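PDB 1UFB: TT1696 protein from Thermus thermophilus, which is of unknown function but has the helical fold of HEPN-domain proteins, assembles as a dimer and may bind DNA. Local coordinates for residues E67-P72 with L120-E125; A40-L45 with H56-L61; W29-A34 with E110-L115; Q35-A40 with D114-I119. All blocks are in the same frame, centred on the assembly; numbering follows the deposited sequence.

Contact 1. Residues E67-P72 with L120-E125; sequences EDVDVP and LAFVEE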
# COMPACT_ATOMS: atom_id res chain seq x y z
N GLU A 67 20.98 -14.21 -15.98
CA GLU A 67 22.11 -14.91 -15.46
C GLU A 67 23.30 -14.01 -15.26
O GLU A 67 24.10 -14.23 -14.34
CB GLU A 67 22.47 -16.06 -16.43
CG GLU A 67 23.60 -16.93 -15.94
CD GLU A 67 23.78 -18.15 -16.84
OE1 GLU A 67 24.78 -18.20 -17.55
OE2 GLU A 67 22.90 -19.05 -16.83
N ASP A 68 23.43 -12.99 -16.10
CA ASP A 68 24.61 -12.11 -15.95
C ASP A 68 24.55 -11.18 -14.74
O ASP A 68 25.50 -10.47 -14.45
CB ASP A 68 24.87 -11.30 -17.23
CG ASP A 68 23.90 -10.15 -17.41
OD1 ASP A 68 22.75 -10.39 -17.81
OD2 ASP A 68 24.32 -8.98 -17.14
N VAL A 69 23.42 -11.19 -14.02
CA VAL A 69 23.28 -10.34 -12.83
C VAL A 69 23.60 -11.16 -11.60
O VAL A 69 22.91 -12.10 -11.24
CB VAL A 69 21.81 -9.76 -12.66
CG1 VAL A 69 21.76 -8.82 -11.45
CG2 VAL A 69 21.39 -9.00 -13.89
N ASP A 70 24.64 -10.78 -10.92
CA ASP A 70 25.03 -11.49 -9.73
C ASP A 70 24.29 -10.92 -8.50
O ASP A 70 24.37 -9.73 -8.21
CB ASP A 70 26.52 -11.36 -9.56
CG ASP A 70 26.96 -11.71 -8.19
OD1 ASP A 70 27.43 -10.79 -7.47
OD2 ASP A 70 26.83 -12.89 -7.82
N VAL A 71 23.60 -11.78 -7.77
CA VAL A 71 22.83 -11.37 -6.61
C VAL A 71 23.50 -11.82 -5.34
O VAL A 71 23.52 -13.01 -5.04
CB VAL A 71 21.41 -12.01 -6.66
CG1 VAL A 71 20.66 -11.71 -5.38
CG2 VAL A 71 20.68 -11.52 -7.89
N PRO A 72 24.02 -10.87 -4.53
CA PRO A 72 24.68 -11.33 -3.31
C PRO A 72 23.67 -12.00 -2.39
O PRO A 72 22.47 -11.66 -2.43
CB PRO A 72 25.25 -10.05 -2.70
CG PRO A 72 25.40 -9.12 -3.87
CD PRO A 72 24.16 -9.41 -4.70
N LEU A 120 17.73 -1.04 -3.67
CA LEU A 120 17.77 0.11 -4.58
C LEU A 120 19.19 0.34 -5.10
O LEU A 120 19.39 0.60 -6.31
CB LEU A 120 17.37 1.39 -3.84
CG LEU A 120 16.02 1.89 -4.32
CD1 LEU A 120 16.16 2.30 -5.83
CD2 LEU A 120 14.99 0.71 -4.09
N ALA A 121 20.15 0.22 -4.20
CA ALA A 121 21.58 0.52 -4.59
C ALA A 121 22.09 -0.54 -5.56
O ALA A 121 22.78 -0.23 -6.51
CB ALA A 121 22.47 0.60 -3.32
N PHE A 122 21.72 -1.79 -5.31
CA PHE A 122 22.08 -2.93 -6.18
C PHE A 122 21.44 -2.63 -7.56
O PHE A 122 22.10 -2.68 -8.61
CB PHE A 122 21.53 -4.22 -5.55
CG PHE A 122 21.41 -5.40 -6.48
CD1 PHE A 122 22.51 -6.21 -6.78
CD2 PHE A 122 20.17 -5.71 -7.07
CE1 PHE A 122 22.38 -7.30 -7.65
CE2 PHE A 122 20.03 -6.80 -7.95
CZ PHE A 122 21.13 -7.59 -8.23
N VAL A 123 20.16 -2.28 -7.57
CA VAL A 123 19.52 -1.98 -8.84
C VAL A 123 20.20 -0.78 -9.56
O VAL A 123 20.41 -0.80 -10.79
CB VAL A 123 18.01 -1.67 -8.62
CG1 VAL A 123 17.44 -1.01 -9.88
CG2 VAL A 123 17.25 -3.01 -8.33
N GLU A 124 20.50 0.28 -8.82
CA GLU A 124 21.09 1.46 -9.48
C GLU A 124 22.44 1.11 -10.11
O GLU A 124 22.76 1.59 -11.20
CB GLU A 124 21.23 2.64 -8.49
CG GLU A 124 19.89 3.39 -8.27
CD GLU A 124 19.79 4.13 -6.91
OE1 GLU A 124 20.74 4.03 -6.08
OE2 GLU A 124 18.74 4.79 -6.68
N GLU A 125 23.18 0.23 -9.48
CA GLU A 125 24.44 -0.14 -10.06
C GLU A 125 24.31 -1.17 -11.19
O GLU A 125 25.19 -1.24 -12.04
CB GLU A 125 25.39 -0.62 -8.97
CG GLU A 125 25.55 -2.09 -8.84
CD GLU A 125 25.72 -2.44 -7.40
OE1 GLU A 125 26.06 -1.51 -6.63
OE2 GLU A 125 25.53 -3.62 -7.02
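The ring of F122 reaches out from helix 106-126 and presents its far end to the loop 67-72, where V69, D70, V71 and P72 gather round it. The closest approach is made by a backbone atom: D70 O lies in the ring plane, at the edge, 3.2 Å from F122 CE1. A carbonyl oxygen suits that position, since the rim hydrogens of a benzene ring are slightly positive, and this oxygen has no other partner in the model. Neighbouring residues add hydrocarbon from other directions. V69 CG1 comes obliquely to the ring, 3.5 Å from F122 CZ, and V71 lies roughly perpendicular to the aromatic side chain with its CG2 4.0 Å from the same F122 CZ. The proline approaches through its ring, P72 CD lying 4.0 Å from F122 CE1. Phenylalanine has the length needed here: with CG anti to the backbone N (chi1 161°), the ring is carried away from its helix to a loop whose nearest CA, that of V71, is 8.5 Å from F122 CA. A serine at F122 would probably leave V69 and P72 facing a gap and let the loop shift against the helix. The ring also packs on L45, L62 and L65, while D68 is tied by a salt bridge to R49, just past helix 27-48. A long aromatic side chain thus joins the last helix of the HEPN helical bundle to the extended connection between the short helices 58-63 and 73-83.

Contact 2. Residues A40-L45 with H56-L61; sequences AALKGL and HSILDL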
# COMPACT_ATOMS: atom_id res chain seq x y z
N ALA A 40 9.35 -2.04 -6.63
CA ALA A 40 9.37 -1.13 -7.81
C ALA A 40 10.82 -1.07 -8.44
O ALA A 40 10.98 -1.09 -9.70
CB ALA A 40 8.88 0.31 -7.38
N ALA A 41 11.82 -1.03 -7.57
CA ALA A 41 13.22 -0.97 -8.06
C ALA A 41 13.54 -2.21 -8.85
O ALA A 41 14.11 -2.11 -9.96
CB ALA A 41 14.21 -0.83 -6.91
N LEU A 42 13.17 -3.41 -8.30
CA LEU A 42 13.46 -4.62 -9.04
C LEU A 42 12.64 -4.72 -10.30
O LEU A 42 13.13 -5.19 -11.29
CB LEU A 42 13.30 -5.88 -8.15
CG LEU A 42 14.40 -5.96 -7.08
CD1 LEU A 42 14.14 -7.03 -6.09
CD2 LEU A 42 15.75 -6.28 -7.80
N LYS A 43 11.38 -4.27 -10.29
CA LYS A 43 10.58 -4.32 -11.52
C LYS A 43 11.29 -3.40 -12.56
O LYS A 43 11.38 -3.74 -13.73
CB LYS A 43 9.13 -3.89 -11.20
CG LYS A 43 8.35 -5.10 -10.63
CD LYS A 43 6.96 -4.76 -10.14
CE LYS A 43 6.31 -6.06 -9.61
NZ LYS A 43 4.85 -5.66 -9.15
N GLY A 44 11.86 -2.29 -12.11
CA GLY A 44 12.56 -1.43 -13.03
C GLY A 44 13.83 -2.11 -13.57
O GLY A 44 14.11 -2.03 -14.77
N LEU A 45 14.59 -2.79 -12.72
CA LEU A 45 15.77 -3.53 -13.20
C LEU A 45 15.31 -4.58 -14.23
O LEU A 45 15.95 -4.76 -15.29
CB LEU A 45 16.50 -4.22 -12.05
CG LEU A 45 17.67 -5.12 -12.57
CD1 LEU A 45 18.67 -4.26 -13.38
CD2 LEU A 45 18.36 -5.72 -11.39
N HIS A 56 4.58 -9.53 -5.78
CA HIS A 56 5.09 -8.78 -4.64
C HIS A 56 6.22 -9.44 -3.89
O HIS A 56 6.68 -8.89 -2.92
CB HIS A 56 3.89 -8.49 -3.70
CG HIS A 56 2.76 -7.85 -4.44
ND1 HIS A 56 2.89 -6.57 -4.97
CD2 HIS A 56 1.56 -8.33 -4.86
CE1 HIS A 56 1.81 -6.30 -5.68
NE2 HIS A 56 0.99 -7.34 -5.64
N SER A 57 6.74 -10.54 -4.43
CA SER A 57 7.83 -11.26 -3.79
C SER A 57 9.19 -10.74 -4.25
O SER A 57 9.59 -11.01 -5.39
CB SER A 57 7.77 -12.75 -4.16
OG SER A 57 9.01 -13.38 -3.78
N ILE A 58 9.90 -10.02 -3.40
CA ILE A 58 11.17 -9.60 -3.90
C ILE A 58 12.15 -10.84 -4.04
O ILE A 58 13.12 -10.83 -4.84
CB ILE A 58 11.72 -8.36 -3.11
CG1 ILE A 58 12.71 -8.77 -2.16
CG2 ILE A 58 10.58 -7.37 -2.54
CD1 ILE A 58 13.77 -7.91 -2.44
N LEU A 59 11.84 -11.93 -3.35
CA LEU A 59 12.60 -13.19 -3.55
C LEU A 59 12.44 -13.64 -5.01
O LEU A 59 13.43 -14.02 -5.67
CB LEU A 59 12.09 -14.32 -2.66
CG LEU A 59 12.72 -14.53 -1.28
CD1 LEU A 59 12.17 -15.86 -0.66
CD2 LEU A 59 14.29 -14.69 -1.47
N ASP A 60 11.21 -13.69 -5.52
CA ASP A 60 11.06 -14.10 -6.94
C ASP A 60 11.71 -13.05 -7.88
O ASP A 60 12.26 -13.39 -8.92
CB ASP A 60 9.60 -14.19 -7.38
CG ASP A 60 8.87 -15.43 -6.86
OD1 ASP A 60 9.25 -16.54 -7.19
OD2 ASP A 60 7.88 -15.29 -6.13
N LEU A 61 11.54 -11.76 -7.53
CA LEU A 61 12.07 -10.67 -8.33
C LEU A 61 13.59 -10.78 -8.53
O LEU A 61 14.11 -10.48 -9.63
CB LEU A 61 11.68 -9.30 -7.71
CG LEU A 61 10.16 -9.07 -7.96
CD1 LEU A 61 9.69 -7.76 -7.25
CD2 LEU A 61 9.87 -8.96 -9.44
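L42 and L61 meet where the short helix 58-63 lies against helix 27-48 of the HEPN helical bundle, and these two leucines bury nearly equal areas. Each has CG beside its backbone N, with chi1 of -70° in L42 and -73° in L61, so that the two branched ends are carried past each other and the stems come together: L42 CB is 3.8 Å from L61 CB. The methyl L42 CD1 lies 3.7 Å from L61 CB and also meets the end of I58, 3.8 Å from I58 CD1, the side chains of L42 and I58 crossing at about a right angle. Leucine suits both places, being broad enough to fill the space between two helices yet without any polar group to bury. I119 and V123 of helix 106-126 pack against L42 as well.

K43 contributes the hydrocarbon part of its side chain. Fully extended, it runs beside L61, with K43 CG 4.3 Å from L61 CD2, and delivers its ammonium group to a salt bridge with E39 and a hydrogen bond to G55 O. A lysine can therefore serve apolar and polar neighbours at once.

The start of helix 58-63 is fixed separately. D83 receives the backbone N-H groups of I58 and L59 and bonds the hydroxyl of S57, which is the N-cap: S57 OG accepts from D60 N at 2.8 Å, with an N-H...O angle of 167°.

Contact 3. Residues W29-A34 with E110-L115; sequences WACFAA and EEALDL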
# COMPACT_ATOMS: atom_id res chain seq x y z
N TRP A 29 3.29 1.18 8.17
CA TRP A 29 3.21 1.79 6.83
C TRP A 29 4.60 2.01 6.26
O TRP A 29 4.79 1.89 5.05
CB TRP A 29 2.42 3.13 6.86
CG TRP A 29 0.95 2.85 6.68
CD1 TRP A 29 0.00 2.74 7.66
CD2 TRP A 29 0.27 2.63 5.43
NE1 TRP A 29 -1.25 2.46 7.10
CE2 TRP A 29 -1.11 2.39 5.73
CE3 TRP A 29 0.68 2.63 4.10
CZ2 TRP A 29 -2.08 2.14 4.72
CZ3 TRP A 29 -0.29 2.38 3.09
CH2 TRP A 29 -1.66 2.14 3.42
N ALA A 30 5.58 2.38 7.12
CA ALA A 30 6.95 2.58 6.65
C ALA A 30 7.50 1.24 6.12
O ALA A 30 8.25 1.20 5.12
CB ALA A 30 7.89 3.09 7.84
N CYS A 31 7.20 0.15 6.79
CA CYS A 31 7.67 -1.14 6.37
C CYS A 31 7.04 -1.53 5.02
O CYS A 31 7.70 -2.12 4.16
CB CYS A 31 7.26 -2.24 7.36
SG CYS A 31 8.31 -2.13 8.92
N PHE A 32 5.75 -1.24 4.89
CA PHE A 32 5.09 -1.55 3.62
C PHE A 32 5.73 -0.71 2.48
O PHE A 32 6.09 -1.23 1.42
CB PHE A 32 3.59 -1.22 3.76
CG PHE A 32 2.83 -1.35 2.46
CD1 PHE A 32 2.57 -2.62 1.96
CD2 PHE A 32 2.42 -0.21 1.74
CE1 PHE A 32 1.88 -2.79 0.76
CE2 PHE A 32 1.71 -0.35 0.49
CZ PHE A 32 1.46 -1.65 0.02
N ALA A 33 5.94 0.57 2.74
CA ALA A 33 6.52 1.44 1.74
C ALA A 33 7.93 0.97 1.41
O ALA A 33 8.33 1.07 0.29
CB ALA A 33 6.48 2.97 2.21
N ALA A 34 8.68 0.42 2.37
CA ALA A 34 10.02 -0.08 2.06
C ALA A 34 9.91 -1.31 1.15
O ALA A 34 10.68 -1.49 0.18
CB ALA A 34 10.76 -0.45 3.38
N GLU A 110 13.21 1.03 10.64
CA GLU A 110 14.53 1.55 10.14
C GLU A 110 15.31 0.44 9.45
O GLU A 110 15.97 0.65 8.41
CB GLU A 110 15.39 2.24 11.27
CG GLU A 110 14.63 3.44 11.85
CD GLU A 110 15.44 4.30 12.83
OE1 GLU A 110 16.60 3.95 13.06
OE2 GLU A 110 14.88 5.31 13.32
N GLU A 111 15.22 -0.76 10.01
CA GLU A 111 15.89 -1.88 9.38
C GLU A 111 15.24 -2.11 7.97
O GLU A 111 15.94 -2.33 6.97
CB GLU A 111 15.72 -3.15 10.21
CG GLU A 111 16.23 -4.36 9.44
CD GLU A 111 15.96 -5.61 10.23
OE1 GLU A 111 14.77 -6.09 10.29
OE2 GLU A 111 16.98 -6.08 10.80
N ALA A 112 13.91 -1.97 7.90
CA ALA A 112 13.23 -2.15 6.60
C ALA A 112 13.76 -1.14 5.58
O ALA A 112 14.03 -1.50 4.42
CB ALA A 112 11.71 -2.05 6.81
N LEU A 113 13.93 0.13 6.00
CA LEU A 113 14.51 1.14 5.10
C LEU A 113 15.92 0.73 4.70
O LEU A 113 16.30 0.86 3.55
CB LEU A 113 14.58 2.54 5.74
CG LEU A 113 13.26 3.30 5.92
CD1 LEU A 113 13.44 4.41 6.94
CD2 LEU A 113 12.86 3.92 4.63
N ASP A 114 16.69 0.20 5.64
CA ASP A 114 18.06 -0.22 5.34
C ASP A 114 18.08 -1.29 4.26
O ASP A 114 18.91 -1.26 3.31
CB ASP A 114 18.74 -0.82 6.58
CG ASP A 114 19.09 0.23 7.64
OD1 ASP A 114 19.13 1.44 7.31
OD2 ASP A 114 19.33 -0.17 8.79
N LEU A 115 17.19 -2.27 4.41
CA LEU A 115 17.13 -3.39 3.46
C LEU A 115 16.66 -2.92 2.07
O LEU A 115 17.19 -3.34 1.04
CB LEU A 115 16.20 -4.51 4.04
CG LEU A 115 16.67 -5.11 5.38
CD1 LEU A 115 15.67 -6.17 5.89
CD2 LEU A 115 18.05 -5.75 5.17
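The methyl of A34 lies over one face of the flat peptide group that joins A112 to L113: A34 CB is 3.6 Å from A112 O and 4.2 Å from L113 N. The contact is possible because two core helices of the HEPN helical bundle, 27-48 and 106-126, come close here: their segments 29-34 and 110-115 run parallel, the axes 9° apart in direction and 8.6 Å at closest approach. The two aromatic rings, W29 and F32, reach the second subunit. The W29 indole takes no part in the seam; it stacks on H17 of the second subunit and gives its NE1 to N14 of that subunit. The ring of F32 packs on R90 of the second subunit and also on T89 of its own chain.

Small residues explain the short spacing. Alanine at both places, A34 and A112, allows the methyls to touch, A34 CB being 3.9 Å from A112 CB, and the backbones to come close enough for C31 CA and A112 CA to stand 5.7 Å apart. L113 borders the seam and puts its branched end among L15, A18 and L22 of helix 4-24, so a leucine there links the pair to a third helix. C31 adds a second apolar contact to A112 with a thiol little bulkier than a methyl: its SG, turned beside the backbone N at chi1 -74°, rests 4.0 Å from A112 CB.

Contact 4. Residues Q35-A40 with D114-I119; sequences QQAAEA and DLAQKI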
# COMPACT_ATOMS: atom_id res chain seq x y z
N GLN A 35 9.00 -2.22 1.47
CA GLN A 35 8.85 -3.38 0.55
C GLN A 35 8.45 -2.84 -0.88
O GLN A 35 8.92 -3.38 -1.90
CB GLN A 35 7.73 -4.34 1.06
CG GLN A 35 7.41 -5.56 0.14
CD GLN A 35 6.52 -5.19 -1.10
OE1 GLN A 35 5.79 -4.20 -1.07
NE2 GLN A 35 6.57 -6.04 -2.18
N GLN A 36 7.61 -1.80 -0.92
CA GLN A 36 7.17 -1.26 -2.21
C GLN A 36 8.34 -0.62 -2.97
O GLN A 36 8.39 -0.67 -4.22
CB GLN A 36 6.04 -0.24 -2.00
CG GLN A 36 4.68 -0.87 -1.67
CD GLN A 36 4.10 -1.59 -2.89
OE1 GLN A 36 4.19 -2.86 -3.08
NE2 GLN A 36 3.50 -0.79 -3.75
N ALA A 37 9.27 0.01 -2.21
CA ALA A 37 10.46 0.60 -2.86
C ALA A 37 11.26 -0.53 -3.49
O ALA A 37 11.66 -0.44 -4.66
CB ALA A 37 11.34 1.32 -1.84
N ALA A 38 11.48 -1.60 -2.71
CA ALA A 38 12.26 -2.72 -3.25
C ALA A 38 11.62 -3.37 -4.47
O ALA A 38 12.27 -3.70 -5.47
CB ALA A 38 12.49 -3.80 -2.15
N GLU A 39 10.31 -3.55 -4.38
CA GLU A 39 9.55 -4.17 -5.45
C GLU A 39 9.66 -3.33 -6.75
O GLU A 39 9.92 -3.85 -7.88
CB GLU A 39 8.05 -4.25 -4.96
CG GLU A 39 7.18 -5.12 -5.93
CD GLU A 39 5.68 -4.98 -5.67
OE1 GLU A 39 5.22 -5.31 -4.58
OE2 GLU A 39 4.96 -4.55 -6.59
N ALA A 40 9.35 -2.04 -6.63
CA ALA A 40 9.37 -1.13 -7.81
C ALA A 40 10.82 -1.07 -8.44
O ALA A 40 10.98 -1.09 -9.70
CB ALA A 40 8.88 0.31 -7.38
N ASP A 114 16.69 0.20 5.64
CA ASP A 114 18.06 -0.22 5.34
C ASP A 114 18.08 -1.29 4.26
O ASP A 114 18.91 -1.26 3.31
CB ASP A 114 18.74 -0.82 6.58
CG ASP A 114 19.09 0.23 7.64
OD1 ASP A 114 19.13 1.44 7.31
OD2 ASP A 114 19.33 -0.17 8.79
N LEU A 115 17.19 -2.27 4.41
CA LEU A 115 17.13 -3.39 3.46
C LEU A 115 16.66 -2.92 2.07
O LEU A 115 17.19 -3.34 1.04
CB LEU A 115 16.20 -4.51 4.04
CG LEU A 115 16.67 -5.11 5.38
CD1 LEU A 115 15.67 -6.17 5.89
CD2 LEU A 115 18.05 -5.75 5.17
N ALA A 116 15.68 -2.03 2.05
CA ALA A 116 15.20 -1.53 0.78
C ALA A 116 16.28 -0.70 0.11
O ALA A 116 16.47 -0.78 -1.14
CB ALA A 116 13.92 -0.68 0.97
N GLN A 117 17.03 0.07 0.91
CA GLN A 117 18.12 0.86 0.32
C GLN A 117 19.17 -0.05 -0.33
O GLN A 117 19.71 0.24 -1.41
CB GLN A 117 18.76 1.78 1.40
CG GLN A 117 19.98 2.43 0.92
CD GLN A 117 19.73 3.26 -0.35
OE1 GLN A 117 18.66 3.85 -0.54
NE2 GLN A 117 20.73 3.31 -1.21
N LYS A 118 19.48 -1.18 0.31
CA LYS A 118 20.43 -2.14 -0.31
C LYS A 118 19.92 -2.62 -1.66
O LYS A 118 20.68 -2.74 -2.66
CB LYS A 118 20.59 -3.38 0.57
CG LYS A 118 21.24 -3.16 1.88
CD LYS A 118 21.50 -4.53 2.48
CE LYS A 118 21.87 -4.42 3.96
NZ LYS A 118 22.14 -5.83 4.52
N ILE A 119 18.61 -2.89 -1.73
CA ILE A 119 18.02 -3.35 -2.98
C ILE A 119 18.11 -2.26 -4.05
O ILE A 119 18.52 -2.53 -5.20
CB ILE A 119 16.54 -3.76 -2.80
CG1 ILE A 119 16.44 -4.94 -1.81
CG2 ILE A 119 15.91 -4.10 -4.17
CD1 ILE A 119 16.84 -6.30 -2.34
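A37 and A38 are the residues through which 35-40 touches helix 106-126, meeting A116 and I119 there, while the polar residues before and after them face elsewhere. The first, Q35, points away from the partner helix and bonds along its own: Q35 NE2 donates to E39 OE1 at 2.8 Å, nearly straight at 167°. The carboxylate oxygen lies only 6° out of the amide plane and receives the donor on its anti lone pair, which helps hold the glutamine end in place. A37 follows, directed toward the neighbour, with its CB 4.3 Å from A116 CB. One residue on, A38 and A116 have the nearest CA atoms of the two segments, 5.1 Å apart, a spacing that suits alanine on both sides. The methyl of A38 packs against the branch point of I119, A38 CB lying 4.0 Å from I119 CG2, and that same CG2 is 3.9 Å from A38 O. In the isoleucine CG2 is anti to its backbone N while CG1 lies beside it (chi1 -62°), which brings both branches within about 4 Å of the alanine methyl, A38 CB. E39 turns away again; besides Q35 it holds K43 in a salt bridge, H56 through a hydrogen bond, and the hydroxyl of Y91 of the second subunit. The helix thus has two chemically distinct sides: methyl groups give helix 106-126 a close seam whose side chains are all apolar, whereas the buried carboxylate of E39 has its oxygens satisfied by several partners on the side that meets the other subunit.

How the contacts relate
Helix 27-48 carries contacts 3, 4 and 2 in that order, and helix 106-126 carries contacts 3, 4 and 1. Contacts 3 and 4 are consecutive portions of one seam between these parallel helices, their centres about 7 Å apart and 114-115 common to both. Contact 2 is nested within the loop that contact 4 closes, shares A40 with it and has its centre about 9 Å away; contact 1, some 11 Å from contact 2, is formed by the loop following helix 58-63. Contacts 1 and 3 lie farthest apart, at about 19 Å between centres. Contact 4 touches each of the other three, so the apolar packing is linked along the bundle, while contacts 2, 3 and 4 also touch the second subunit.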